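Local structure of exoglucanase A (Cellulomonas fimi, 7CBD) at residues Ala13-Asn18 with Gly47-Val52; Leu199-Asn204 with Phe261-Phe266; Asp227-Asp232 with Ser288-Leu293. The protein hydrolyses 1,4-beta-D-glucosidic linkages of cellulose with inversion of anomeric configuration, releasing cellobiose from non-reducing chain ends, acting through the family 6 catalytic domain that makes up this chain. All blocks are in the same frame, centred on the assembly; numbering follows the deposited sequence.

Contact 1. Residues Ala13-Asn18 with Gly47-Val52; sequences AVQYVN and GQPTAV
Gln15 and Pro49 meet beside strand 87-93 of the distorted alpha/beta barrel of this family 6 glycoside hydrolase; strand 14-15 and strand 52-54 both pair with that strand, and residues 47-52 lead into the second. Gln15 can be traced outward from CB, which rests 3.5 Å from Pro49 CB and also touches CG of the proline ring. With chi1 at -61° and an extended chain beyond CG, the side chain runs on past the ring, CD staying near Pro49 CG. At the tip OE1 takes a hydrogen bond from Asn90 ND2 and a second from a water, 2.8 Å from OE1, which also donates to Pro49 O. Val17 packs against the start of segment 47-52: CG2 lies 3.6 Å from Gly47 O and CG1 3.7 Å from Gln48 O, while CG2 also touches Pro49. With an alanine here both methyls are gone, which would probably open a gap beside the Pro49 ring and leave the backbone at Gly47 and Gln48 less closely packed. Tyr16 brings the edge of its ring, CE2, to 3.9 Å from Val52 CG2, its OH being held by His72 and Asn75. No direct hydrogen bond joins the two segments; waters do the bridging. Asn18 OD1 caps helix 19-30 at Thr20 N, while one water accepts from Asn18 ND2, donates to Ala51 O, and lies 2.7 Å from Thr50 OG1.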
ATOM      1  N   ALA A  13       5.831 -11.583  16.186  1.00  8.93           N
ATOM      2  CA  ALA A  13       4.813 -10.663  16.662  1.00  8.70           C
ATOM      3  C   ALA A  13       3.475 -10.943  15.987  1.00  8.96           C
ATOM      4  O   ALA A  13       3.400 -11.566  14.927  1.00 10.92           O
ATOM      5  CB  ALA A  13       5.234  -9.217  16.379  1.00  9.58           C
ATOM      6  N   VAL A  14       2.417 -10.456  16.620  1.00  8.54           N
ATOM      7  CA  VAL A  14       1.104 -10.371  16.002  1.00  8.80           C
ATOM      8  C   VAL A  14       0.937  -8.961  15.444  1.00  7.30           C
ATOM      9  O   VAL A  14       1.701  -8.052  15.763  1.00  8.87           O
ATOM     10  CB  VAL A  14      -0.014 -10.741  17.017  1.00 11.38           C
ATOM     11  CG1 VAL A  14      -0.067  -9.740  18.154  1.00 11.18           C
ATOM     12  CG2 VAL A  14      -1.365 -10.896  16.352  1.00 16.95           C
ATOM     13  N   GLN A  15      -0.077  -8.764  14.603  1.00  7.50           N
ATOM     14  CA  GLN A  15      -0.395  -7.452  14.060  1.00  6.91           C
ATOM     15  C   GLN A  15      -1.782  -7.002  14.511  1.00  7.22           C
ATOM     16  O   GLN A  15      -2.699  -7.813  14.668  1.00  7.95           O
ATOM     17  CB  GLN A  15      -0.316  -7.445  12.529  1.00  7.28           C
ATOM     18  CG  GLN A  15       1.061  -7.778  11.996  1.00  7.01           C
ATOM     19  CD  GLN A  15       1.122  -7.643  10.486  1.00  6.53           C
ATOM     20  OE1 GLN A  15       0.725  -6.620   9.925  1.00  7.31           O
ATOM     21  NE2 GLN A  15       1.621  -8.672   9.817  1.00  8.39           N
ATOM     22  N   TYR A  16      -1.933  -5.693  14.704  1.00  6.64           N
ATOM     23  CA  TYR A  16      -3.205  -5.120  15.139  1.00  6.47           C
ATOM     24  C   TYR A  16      -4.309  -5.385  14.130  1.00  6.57           C
ATOM     25  O   TYR A  16      -4.127  -5.179  12.928  1.00  7.51           O
ATOM     26  CB  TYR A  16      -3.044  -3.609  15.278  1.00  7.25           C
ATOM     27  CG  TYR A  16      -4.309  -2.840  15.610  1.00  6.08           C
ATOM     28  CD1 TYR A  16      -4.897  -2.944  16.859  1.00  7.35           C
ATOM     29  CD2 TYR A  16      -4.889  -1.974  14.683  1.00  6.31           C
ATOM     30  CE1 TYR A  16      -6.039  -2.230  17.178  1.00  7.64           C
ATOM     31  CE2 TYR A  16      -6.029  -1.247  14.991  1.00  6.94           C
ATOM     32  CZ  TYR A  16      -6.594  -1.374  16.248  1.00  6.98           C
ATOM     33  OH  TYR A  16      -7.723  -0.661  16.595  1.00  7.91           O
ATOM     34  N   VAL A  17      -5.471  -5.793  14.631  1.00  6.37           N
ATOM     35  CA  VAL A  17      -6.677  -5.928  13.820  1.00  5.83           C
ATOM     36  C   VAL A  17      -7.620  -4.778  14.165  1.00  6.70           C
ATOM     37  O   VAL A  17      -7.959  -4.571  15.340  1.00  7.22           O
ATOM     38  CB  VAL A  17      -7.336  -7.302  14.023  1.00  6.80           C
ATOM     39  CG1 VAL A  17      -8.610  -7.417  13.204  1.00  7.94           C
ATOM     40  CG2 VAL A  17      -6.359  -8.401  13.637  1.00  8.06           C
ATOM     41  N   ASN A  18      -8.034  -4.026  13.146  1.00  6.29           N
ATOM     42  CA  ASN A  18      -8.832  -2.817  13.305  1.00  6.54           C
ATOM     43  C   ASN A  18     -10.305  -3.188  13.437  1.00  7.33           C
ATOM     44  O   ASN A  18     -10.917  -3.631  12.457  1.00  7.15           O
ATOM     45  CB  ASN A  18      -8.582  -1.919  12.090  1.00  6.00           C
ATOM     46  CG  ASN A  18      -9.436  -0.670  12.083  1.00  6.53           C
ATOM     47  OD1 ASN A  18     -10.289  -0.469  12.947  1.00  7.96           O
ATOM     48  ND2 ASN A  18      -9.203   0.186  11.098  1.00  7.33           N
ATOM     49  N   GLY A  47     -10.959 -10.987   9.996  1.00  7.27           N
ATOM     50  CA  GLY A  47     -10.024 -11.266  11.061  1.00  7.18           C
ATOM     51  C   GLY A  47      -8.598 -10.853  10.787  1.00  6.97           C
ATOM     52  O   GLY A  47      -7.737 -11.042  11.649  1.00  7.93           O
ATOM     53  N   GLN A  48      -8.317 -10.282   9.616  1.00  7.22           N
ATOM     54  CA  GLN A  48      -6.944  -9.986   9.223  1.00  7.06           C
ATOM     55  C   GLN A  48      -6.536  -8.566   9.611  1.00  6.32           C
ATOM     56  O   GLN A  48      -7.379  -7.671   9.691  1.00  6.44           O
ATOM     57  CB  GLN A  48      -6.794 -10.166   7.717  1.00  8.16           C
ATOM     58  CG  GLN A  48      -6.975 -11.619   7.313  1.00  9.31           C
ATOM     59  CD  GLN A  48      -5.959 -12.505   8.004  1.00 10.63           C
ATOM     60  OE1 GLN A  48      -4.762 -12.278   7.876  1.00 12.10           O
ATOM     61  NE2 GLN A  48      -6.430 -13.490   8.774  1.00 12.65           N
ATOM     62  N   PRO A  49      -5.238  -8.356   9.853  1.00  6.28           N
ATOM     63  CA  PRO A  49      -4.744  -7.037  10.281  1.00  6.27           C
ATOM     64  C   PRO A  49      -4.545  -6.092   9.100  1.00  6.36           C
ATOM     65  O   PRO A  49      -3.952  -6.464   8.083  1.00  7.08           O
ATOM     66  CB  PRO A  49      -3.397  -7.369  10.939  1.00  6.65           C
ATOM     67  CG  PRO A  49      -2.918  -8.558  10.178  1.00  6.92           C
ATOM     68  CD  PRO A  49      -4.165  -9.367   9.848  1.00  7.13           C
ATOM     69  N   THR A  50      -5.014  -4.853   9.259  1.00  5.93           N
ATOM     70  CA  THR A  50      -4.871  -3.799   8.263  1.00  5.41           C
ATOM     71  C   THR A  50      -4.340  -2.539   8.937  1.00  5.82           C
ATOM     72  O   THR A  50      -4.508  -2.336  10.143  1.00  6.98           O
ATOM     73  CB  THR A  50      -6.220  -3.467   7.601  1.00  6.17           C
ATOM     74  OG1 THR A  50      -7.188  -3.152   8.611  1.00  6.33           O
ATOM     75  CG2 THR A  50      -6.724  -4.629   6.763  1.00  6.93           C
ATOM     76  N   ALA A  51      -3.711  -1.678   8.143  1.00  5.14           N
ATOM     77  CA  ALA A  51      -3.166  -0.445   8.685  1.00  5.77           C
ATOM     78  C   ALA A  51      -4.262   0.588   8.901  1.00  5.69           C
ATOM     79  O   ALA A  51      -5.256   0.643   8.168  1.00  6.35           O
ATOM     80  CB  ALA A  51      -2.106   0.134   7.753  1.00  6.22           C
ATOM     81  N   VAL A  52      -4.055   1.425   9.912  1.00  5.60           N
ATOM     82  CA  VAL A  52      -4.908   2.576  10.169  1.00  5.71           C
ATOM     83  C   VAL A  52      -4.279   3.790   9.499  1.00  5.18           C
ATOM     84  O   VAL A  52      -3.110   4.113   9.749  1.00  6.35           O
ATOM     85  CB  VAL A  52      -5.081   2.801  11.680  1.00  6.58           C
ATOM     86  CG1 VAL A  52      -5.795   4.121  11.937  1.00  8.13           C
ATOM     87  CG2 VAL A  52      -5.835   1.628  12.290  1.00  7.13           C
TER
HETATM   88  O   HOH W   1      -1.149  -6.057   7.910  1.00  8.19           O
HETATM   89  O   HOH W   2      -2.279  -3.343  11.853  1.00  9.42           O
HETATM   90  O   HOH W   3      -7.732  -5.001  10.567  1.00  6.78           O
HETATM   91  O   HOH W   4      -7.675  -0.465   8.713  1.00  7.07           O

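Contact 2. Residues Leu199-Asn204 with Phe261-Phe266; sequences LGWDSN and FYEWNF
Trp201 NE1 donates to Glu263 O, a 2.8 Å hydrogen bond with an N-H...O angle of 165°. The oxygen lies close to the plane of the indole, whereas the donor stands well above the carbonyl plane of Glu263. A type I' beta turn from Tyr262 to Asn265, closed by Asn265 N to Tyr262 O, presents that carbonyl. Water adds one bridge, donating to Gly200 O and accepting from Phe266 N, 2.9 Å from that nitrogen.

Packing over the indole comes from Asn265. Its CB makes a CH-pi contact 3.9 Å from the centroid of the five-membered ring, and its ND2 sits 3.4 Å above the plane of the Trp201 ring, the amide turned 34° from it. The amide is fixed at both ends: ND2 donates to Ser196 O, and OD1 accepts from Asp267 N in an Asx turn. That same OD1 lies only 3.2 Å from Gly200 C, a close approach that the missing side chain at Gly200 permits. Glu263 leans on the benzo side, OE1 being 3.7 Å from Trp201 CZ2, while OE2 bonds to His330.

The contact lies away from the predicted catalytic residues. Trp201 occupies the N-cap position of helix 202-218, just after helix 196-199; the turn belongs to the loop before helix 270-283, and Tyr262 rests on Val320 of helix 316-323.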
ATOM      1  N   LEU A 199       8.632   2.322 -10.623  1.00  7.24           N
ATOM      2  CA  LEU A 199      10.051   2.572 -10.402  1.00  7.46           C
ATOM      3  C   LEU A 199      10.958   1.416 -10.809  1.00  7.55           C
ATOM      4  O   LEU A 199      12.157   1.466 -10.524  1.00  8.15           O
ATOM      5  CB  LEU A 199      10.305   2.960  -8.939  1.00  9.29           C
ATOM      6  CG  LEU A 199       9.448   4.119  -8.423  1.00 10.74           C
ATOM      7  CD1 LEU A 199       9.623   4.290  -6.928  1.00 12.78           C
ATOM      8  CD2 LEU A 199       9.784   5.411  -9.182  1.00 11.53           C
ATOM      9  N   GLY A 200      10.435   0.382 -11.471  1.00  6.74           N
ATOM     10  CA  GLY A 200      11.256  -0.786 -11.753  1.00  7.44           C
ATOM     11  C   GLY A 200      12.359  -0.549 -12.771  1.00  6.55           C
ATOM     12  O   GLY A 200      13.398  -1.222 -12.728  1.00  6.75           O
ATOM     13  N   TRP A 201      12.146   0.377 -13.710  1.00  6.93           N
ATOM     14  CA  TRP A 201      13.180   0.734 -14.679  1.00  7.48           C
ATOM     15  C   TRP A 201      14.429   1.227 -13.961  1.00  8.35           C
ATOM     16  O   TRP A 201      14.341   1.992 -13.001  1.00  8.86           O
ATOM     17  CB  TRP A 201      12.669   1.852 -15.596  1.00  7.95           C
ATOM     18  CG  TRP A 201      11.463   1.459 -16.402  1.00  8.34           C
ATOM     19  CD1 TRP A 201      11.457   0.927 -17.662  1.00  8.85           C
ATOM     20  CD2 TRP A 201      10.087   1.560 -16.003  1.00  7.22           C
ATOM     21  NE1 TRP A 201      10.166   0.683 -18.064  1.00  9.25           N
ATOM     22  CE2 TRP A 201       9.306   1.071 -17.070  1.00  8.34           C
ATOM     23  CE3 TRP A 201       9.440   2.022 -14.851  1.00  7.81           C
ATOM     24  CZ2 TRP A 201       7.911   1.029 -17.018  1.00  9.04           C
ATOM     25  CZ3 TRP A 201       8.050   1.966 -14.794  1.00  8.05           C
ATOM     26  CH2 TRP A 201       7.304   1.473 -15.872  1.00  8.84           C
ATOM     27  N   ASP A 202      15.604   0.800 -14.450  1.00 10.29           N
ATOM     28  CA  ASP A 202      16.866   1.298 -13.901  1.00 11.63           C
ATOM     29  C   ASP A 202      16.893   2.823 -13.854  1.00 11.53           C
ATOM     30  O   ASP A 202      17.393   3.418 -12.888  1.00 11.61           O
ATOM     31  CB  ASP A 202      18.044   0.824 -14.756  1.00 14.49           C
ATOM     32  CG  ASP A 202      18.395  -0.633 -14.539  1.00 17.63           C
ATOM     33  OD1 ASP A 202      17.824  -1.274 -13.638  1.00 17.05           O
ATOM     34  OD2 ASP A 202      19.274  -1.134 -15.273  1.00 20.98           O
ATOM     35  N   SER A 203      16.370   3.475 -14.889  0.53 11.31           N
ATOM     36  CA  SER A 203      16.416   4.931 -14.947  0.53 10.55           C
ATOM     37  C   SER A 203      15.544   5.595 -13.885  0.53  9.64           C
ATOM     38  O   SER A 203      15.703   6.795 -13.639  0.53 10.53           O
ATOM     39  CB  SER A 203      15.970   5.396 -16.325  0.53 11.79           C
ATOM     40  OG  SER A 203      14.774   4.731 -16.666  0.53 11.44           O
ATOM     41  N   ASN A 204      14.618   4.857 -13.273  1.00  8.84           N
ATOM     42  CA  ASN A 204      13.818   5.371 -12.168  1.00  8.42           C
ATOM     43  C   ASN A 204      14.267   4.830 -10.818  1.00  7.86           C
ATOM     44  O   ASN A 204      14.314   5.576  -9.836  1.00  8.79           O
ATOM     45  CB  ASN A 204      12.337   5.038 -12.378  1.00  7.92           C
ATOM     46  CG  ASN A 204      11.718   5.819 -13.531  1.00  7.77           C
ATOM     47  OD1 ASN A 204      12.331   6.729 -14.090  1.00  8.83           O
ATOM     48  ND2 ASN A 204      10.485   5.465 -13.888  1.00  8.55           N
ATOM     49  N   PHE A 261       2.838  -4.091 -22.267  1.00  8.04           N
ATOM     50  CA  PHE A 261       2.531  -4.060 -20.845  1.00  8.32           C
ATOM     51  C   PHE A 261       3.747  -3.698 -20.001  1.00  7.78           C
ATOM     52  O   PHE A 261       3.601  -3.039 -18.963  1.00  8.41           O
ATOM     53  CB  PHE A 261       1.957  -5.402 -20.401  1.00  8.59           C
ATOM     54  CG  PHE A 261       1.345  -5.373 -19.029  1.00  8.20           C
ATOM     55  CD1 PHE A 261       0.152  -4.703 -18.800  1.00  8.79           C
ATOM     56  CD2 PHE A 261       1.970  -6.003 -17.960  1.00  8.72           C
ATOM     57  CE1 PHE A 261      -0.418  -4.681 -17.539  1.00  9.09           C
ATOM     58  CE2 PHE A 261       1.401  -5.989 -16.697  1.00  8.48           C
ATOM     59  CZ  PHE A 261       0.212  -5.326 -16.488  1.00  9.27           C
ATOM     60  N   TYR A 262       4.948  -4.118 -20.404  1.00  7.19           N
ATOM     61  CA  TYR A 262       6.099  -3.921 -19.530  1.00  7.34           C
ATOM     62  C   TYR A 262       7.006  -2.760 -19.924  1.00  7.35           C
ATOM     63  O   TYR A 262       7.753  -2.277 -19.071  1.00  7.35           O
ATOM     64  CB  TYR A 262       6.904  -5.217 -19.348  1.00  7.48           C
ATOM     65  CG  TYR A 262       6.177  -6.239 -18.508  1.00  7.47           C
ATOM     66  CD1 TYR A 262       5.774  -5.946 -17.212  1.00  6.83           C
ATOM     67  CD2 TYR A 262       5.872  -7.489 -19.020  1.00  8.10           C
ATOM     68  CE1 TYR A 262       5.097  -6.878 -16.450  1.00  7.27           C
ATOM     69  CE2 TYR A 262       5.198  -8.432 -18.270  1.00  8.48           C
ATOM     70  CZ  TYR A 262       4.812  -8.126 -16.987  1.00  7.72           C
ATOM     71  OH  TYR A 262       4.133  -9.072 -16.253  1.00  8.57           O
ATOM     72  N   GLU A 263       6.972  -2.298 -21.175  1.00  7.30           N
ATOM     73  CA  GLU A 263       7.695  -1.076 -21.561  1.00  8.08           C
ATOM     74  C   GLU A 263       9.182  -1.157 -21.204  1.00  8.19           C
ATOM     75  O   GLU A 263       9.781  -0.185 -20.739  1.00  8.46           O
ATOM     76  CB  GLU A 263       7.060   0.178 -20.943  1.00  8.14           C
ATOM     77  CG  GLU A 263       5.611   0.423 -21.342  1.00  9.97           C
ATOM     78  CD  GLU A 263       4.971   1.611 -20.627  1.00 10.08           C
ATOM     79  OE1 GLU A 263       5.462   2.026 -19.553  1.00 11.09           O
ATOM     80  OE2 GLU A 263       3.948   2.122 -21.137  1.00 11.49           O
ATOM     81  N   TRP A 264       9.778  -2.332 -21.402  1.00  9.08           N
ATOM     82  CA  TRP A 264      11.206  -2.629 -21.199  1.00  8.11           C
ATOM     83  C   TRP A 264      11.617  -2.805 -19.730  1.00  8.38           C
ATOM     84  O   TRP A 264      12.804  -3.017 -19.457  1.00  9.80           O
ATOM     85  CB  TRP A 264      12.156  -1.649 -21.911  1.00  9.90           C
ATOM     86  CG  TRP A 264      11.950  -1.579 -23.409  1.00 12.10           C
ATOM     87  CD1 TRP A 264      11.117  -0.732 -24.087  1.00 13.67           C
ATOM     88  CD2 TRP A 264      12.594  -2.384 -24.407  1.00 12.14           C
ATOM     89  NE1 TRP A 264      11.204  -0.961 -25.441  1.00 14.07           N
ATOM     90  CE2 TRP A 264      12.105  -1.968 -25.664  1.00 12.88           C
ATOM     91  CE3 TRP A 264      13.538  -3.414 -24.360  1.00 12.98           C
ATOM     92  CZ2 TRP A 264      12.528  -2.547 -26.859  1.00 14.20           C
ATOM     93  CZ3 TRP A 264      13.956  -3.988 -25.549  1.00 13.13           C
ATOM     94  CH2 TRP A 264      13.449  -3.553 -26.781  1.00 13.72           C
ATOM     95  N   ASN A 265      10.684  -2.724 -18.787  1.00  6.69           N
ATOM     96  CA  ASN A 265      10.973  -2.923 -17.371  1.00  6.82           C
ATOM     97  C   ASN A 265      11.353  -4.383 -17.114  1.00  8.21           C
ATOM     98  O   ASN A 265      10.687  -5.296 -17.599  1.00  8.65           O
ATOM     99  CB  ASN A 265       9.679  -2.599 -16.621  1.00  6.76           C
ATOM    100  CG  ASN A 265       9.867  -2.329 -15.146  1.00  5.57           C
ATOM    101  OD1 ASN A 265      10.832  -2.762 -14.513  1.00  7.28           O
ATOM    102  ND2 ASN A 265       8.907  -1.605 -14.579  1.00  6.34           N
ATOM    103  N   PHE A 266      12.420  -4.609 -16.331  1.00  7.41           N
ATOM    104  CA  PHE A 266      12.794  -5.965 -15.918  1.00  7.91           C
ATOM    105  C   PHE A 266      12.050  -6.450 -14.679  1.00  7.32           C
ATOM    106  O   PHE A 266      12.146  -7.638 -14.345  1.00  8.42           O
ATOM    107  CB  PHE A 266      14.290  -6.060 -15.598  1.00  8.89           C
ATOM    108  CG  PHE A 266      15.174  -6.174 -16.803  1.00  9.86           C
ATOM    109  CD1 PHE A 266      15.359  -7.392 -17.440  1.00 11.42           C
ATOM    110  CD2 PHE A 266      15.855  -5.065 -17.276  1.00 10.35           C
ATOM    111  CE1 PHE A 266      16.192  -7.494 -18.544  1.00 12.09           C
ATOM    112  CE2 PHE A 266      16.690  -5.162 -18.374  1.00 11.30           C
ATOM    113  CZ  PHE A 266      16.860  -6.384 -19.004  1.00 12.16           C
TER
HETATM  114  O   HOH W   5      14.210  -2.753 -14.928  1.00  9.88           O

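Contact 3. Residues Asp227-Asp232 with Ser288-Leu293; sequences DGFVSD and SSIGML
Neighbouring parallel strands of the family 6 barrel meet here: strand 228-231 pairs with strand 291-295, and helix 270-283 lies between them in the chain, in the beta-alpha-beta manner. The directions of the two short strand segments differ by 23°. Phe229 uses both its N and its O on the neighbouring strand, N donating to Gly291 O at 3.0 Å and O accepting from Leu293 N at 2.8 Å; Ser231 N then donates to Leu293 O. Gly228 comes so close to the neighbouring strand, CA to Gly291 O, that a side chain there would collide with this carbonyl.

On one face Phe229 and Met292 pack together, joined by Ile290 from just before the strand, next to helix 270-283, whose Leu281 touches both Phe229 and Ile290. Chi1 of 57° sets CG1 of Ile290 between the backbone N and the carbonyl carbon, and its CD1 reaches Phe229 CE2 at 3.6 Å. Met292, bent at chi2 and chi3, folds back so that its CE lies 3.9 Å from Phe229 CB. Its SD approaches the Phe229 ring obliquely, 5.4 Å from the centroid, in a Met-aromatic contact. Phe286 meets the same ring edge-to-face.

The other face carries Val230 and Leu293. CG2 of Val230 sits 3.7 Å from Leu293 CB, and the Leu293 side chain goes on to touch strand 358-362. The Val230 side chain is about 11 Å from that of Asp149, the predicted proton donor, consistent with this face being turned toward the barrel interior. Besides the Ser231 N-H, Leu293 O receives a CA-H...O contact from Val230 CA at 3.3 Å.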
ATOM      1  N   ASP A 227      13.887   2.419   9.154  1.00  5.10           N
ATOM      2  CA  ASP A 227      14.060   1.009   9.483  1.00  5.50           C
ATOM      3  C   ASP A 227      13.919   0.100   8.271  1.00  5.43           C
ATOM      4  O   ASP A 227      14.533  -0.974   8.228  1.00  6.69           O
ATOM      5  CB  ASP A 227      13.052   0.624  10.557  1.00  5.57           C
ATOM      6  CG  ASP A 227      13.334   1.323  11.859  1.00  6.61           C
ATOM      7  OD1 ASP A 227      14.282   0.917  12.566  1.00  6.98           O
ATOM      8  OD2 ASP A 227      12.625   2.295  12.166  1.00  7.56           O
ATOM      9  N   GLY A 228      13.138   0.512   7.282  1.00  5.71           N
ATOM     10  CA  GLY A 228      12.897  -0.332   6.134  1.00  5.48           C
ATOM     11  C   GLY A 228      12.066   0.406   5.113  1.00  4.47           C
ATOM     12  O   GLY A 228      11.861   1.619   5.205  1.00  5.47           O
ATOM     13  N   PHE A 229      11.575  -0.354   4.139  1.00  5.39           N
ATOM     14  CA  PHE A 229      10.874   0.195   2.985  1.00  4.82           C
ATOM     15  C   PHE A 229       9.669  -0.679   2.672  1.00  5.35           C
ATOM     16  O   PHE A 229       9.695  -1.887   2.898  1.00  6.90           O
ATOM     17  CB  PHE A 229      11.832   0.266   1.790  1.00  6.04           C
ATOM     18  CG  PHE A 229      13.012   1.152   2.050  1.00  6.18           C
ATOM     19  CD1 PHE A 229      12.971   2.495   1.714  1.00  7.43           C
ATOM     20  CD2 PHE A 229      14.148   0.659   2.687  1.00  7.66           C
ATOM     21  CE1 PHE A 229      14.043   3.328   1.991  1.00  8.09           C
ATOM     22  CE2 PHE A 229      15.216   1.485   2.971  1.00  8.26           C
ATOM     23  CZ  PHE A 229      15.165   2.816   2.618  1.00  8.36           C
ATOM     24  N   VAL A 230       8.605  -0.067   2.150  1.00  5.05           N
ATOM     25  CA  VAL A 230       7.376  -0.798   1.844  1.00  4.96           C
ATOM     26  C   VAL A 230       6.938  -0.503   0.412  1.00  4.72           C
ATOM     27  O   VAL A 230       6.885   0.663  -0.003  1.00  5.60           O
ATOM     28  CB  VAL A 230       6.251  -0.513   2.868  1.00  4.64           C
ATOM     29  CG1 VAL A 230       5.990   0.979   3.035  1.00  6.15           C
ATOM     30  CG2 VAL A 230       4.979  -1.267   2.511  1.00  5.67           C
ATOM     31  N   SER A 231       6.648  -1.563  -0.343  1.00  4.39           N
ATOM     32  CA  SER A 231       6.210  -1.432  -1.725  1.00  4.31           C
ATOM     33  C   SER A 231       4.751  -1.846  -1.885  1.00  3.87           C
ATOM     34  O   SER A 231       4.172  -2.535  -1.035  1.00  4.78           O
ATOM     35  CB  SER A 231       7.097  -2.240  -2.684  1.00  5.24           C
ATOM     36  OG  SER A 231       6.667  -3.588  -2.786  1.00  6.14           O
ATOM     37  N   ASP A 232       4.164  -1.395  -2.995  1.00  3.83           N
ATOM     38  CA  ASP A 232       2.837  -1.786  -3.451  1.00  4.68           C
ATOM     39  C   ASP A 232       1.723  -1.208  -2.594  1.00  5.11           C
ATOM     40  O   ASP A 232       0.573  -1.674  -2.709  1.00  5.53           O
ATOM     41  CB  ASP A 232       2.686  -3.317  -3.544  1.00  5.76           C
ATOM     42  CG  ASP A 232       2.019  -3.797  -4.826  1.00  5.56           C
ATOM     43  OD1 ASP A 232       1.833  -3.013  -5.780  1.00  6.49           O
ATOM     44  OD2 ASP A 232       1.713  -5.015  -4.871  1.00  6.44           O
ATOM     45  N   SER A 288      22.858  -2.950   5.200  1.00  8.25           N
ATOM     46  CA  SER A 288      22.251  -4.150   4.632  1.00 10.18           C
ATOM     47  C   SER A 288      21.096  -4.676   5.476  1.00  8.40           C
ATOM     48  O   SER A 288      20.270  -5.444   4.966  1.00  9.33           O
ATOM     49  CB  SER A 288      23.311  -5.233   4.419  1.00 13.59           C
ATOM     50  OG  SER A 288      23.862  -5.653   5.652  1.00 16.54           O
ATOM     51  N   SER A 289      21.017  -4.279   6.748  0.89  7.93           N
ATOM     52  CA  SER A 289      19.977  -4.727   7.666  0.89  7.16           C
ATOM     53  C   SER A 289      18.597  -4.162   7.346  0.89  7.15           C
ATOM     54  O   SER A 289      17.618  -4.615   7.943  0.89  7.28           O
ATOM     55  CB  SER A 289      20.364  -4.328   9.092  0.89  7.74           C
ATOM     56  OG  SER A 289      20.713  -2.953   9.151  0.89  8.36           O
ATOM     57  N   ILE A 290      18.483  -3.180   6.448  1.00  6.31           N
ATOM     58  CA  ILE A 290      17.153  -2.681   6.102  1.00  6.07           C
ATOM     59  C   ILE A 290      16.280  -3.841   5.634  1.00  6.66           C
ATOM     60  O   ILE A 290      16.742  -4.757   4.943  1.00  7.39           O
ATOM     61  CB  ILE A 290      17.196  -1.553   5.054  1.00  6.22           C
ATOM     62  CG1 ILE A 290      17.919  -2.010   3.777  1.00  6.89           C
ATOM     63  CG2 ILE A 290      17.808  -0.281   5.661  1.00  8.35           C
ATOM     64  CD1 ILE A 290      17.703  -1.117   2.556  1.00  7.60           C
ATOM     65  N   GLY A 291      15.008  -3.806   6.029  1.00  6.12           N
ATOM     66  CA  GLY A 291      14.050  -4.820   5.637  1.00  6.56           C
ATOM     67  C   GLY A 291      12.953  -4.245   4.768  1.00  6.12           C
ATOM     68  O   GLY A 291      12.732  -3.028   4.742  1.00  7.22           O
ATOM     69  N   MET A 292      12.248  -5.119   4.060  1.00  5.74           N
ATOM     70  CA  MET A 292      11.256  -4.720   3.076  1.00  6.12           C
ATOM     71  C   MET A 292       9.896  -5.281   3.460  1.00  5.23           C
ATOM     72  O   MET A 292       9.793  -6.369   4.031  1.00  5.67           O
ATOM     73  CB  MET A 292      11.627  -5.236   1.670  1.00  6.59           C
ATOM     74  CG  MET A 292      13.092  -4.995   1.292  1.00  8.14           C
ATOM     75  SD  MET A 292      13.621  -3.270   1.239  1.00  8.24           S
ATOM     76  CE  MET A 292      12.918  -2.818  -0.336  1.00 11.12           C
ATOM     77  N   LEU A 293       8.852  -4.527   3.129  1.00  5.22           N
ATOM     78  CA  LEU A 293       7.474  -4.975   3.250  1.00  5.18           C
ATOM     79  C   LEU A 293       6.810  -4.884   1.884  1.00  4.48           C
ATOM     80  O   LEU A 293       7.151  -4.011   1.085  1.00  5.77           O
ATOM     81  CB  LEU A 293       6.667  -4.080   4.198  1.00  6.40           C
ATOM     82  CG  LEU A 293       7.175  -3.906   5.624  1.00  5.65           C
ATOM     83  CD1 LEU A 293       6.339  -2.861   6.336  1.00  6.86           C
ATOM     84  CD2 LEU A 293       7.125  -5.229   6.381  1.00  7.60           C
TER

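How the contacts relate
From the N terminus, contact 1 comes first: it closes a largely helical excursion of 28 residues, bringing the loop before strand 52-54 back beside strand 14-15. The chain finishes with it before either other contact opens. Contacts 2 and 3 then cross, their segments alternating as 199-204, 227-232, 261-266 and 288-293, so that helix 202-218 leads from contact 2 into strand 228-231 of contact 3. Contacts 1 and 3 both reach the barrel sheet, their centres about 19 Å apart. Contact 2 instead ties the start of helix 202-218 to the loop preceding helix 270-283, on the opposite side of the chain's centre from contact 1. None of the three touches another.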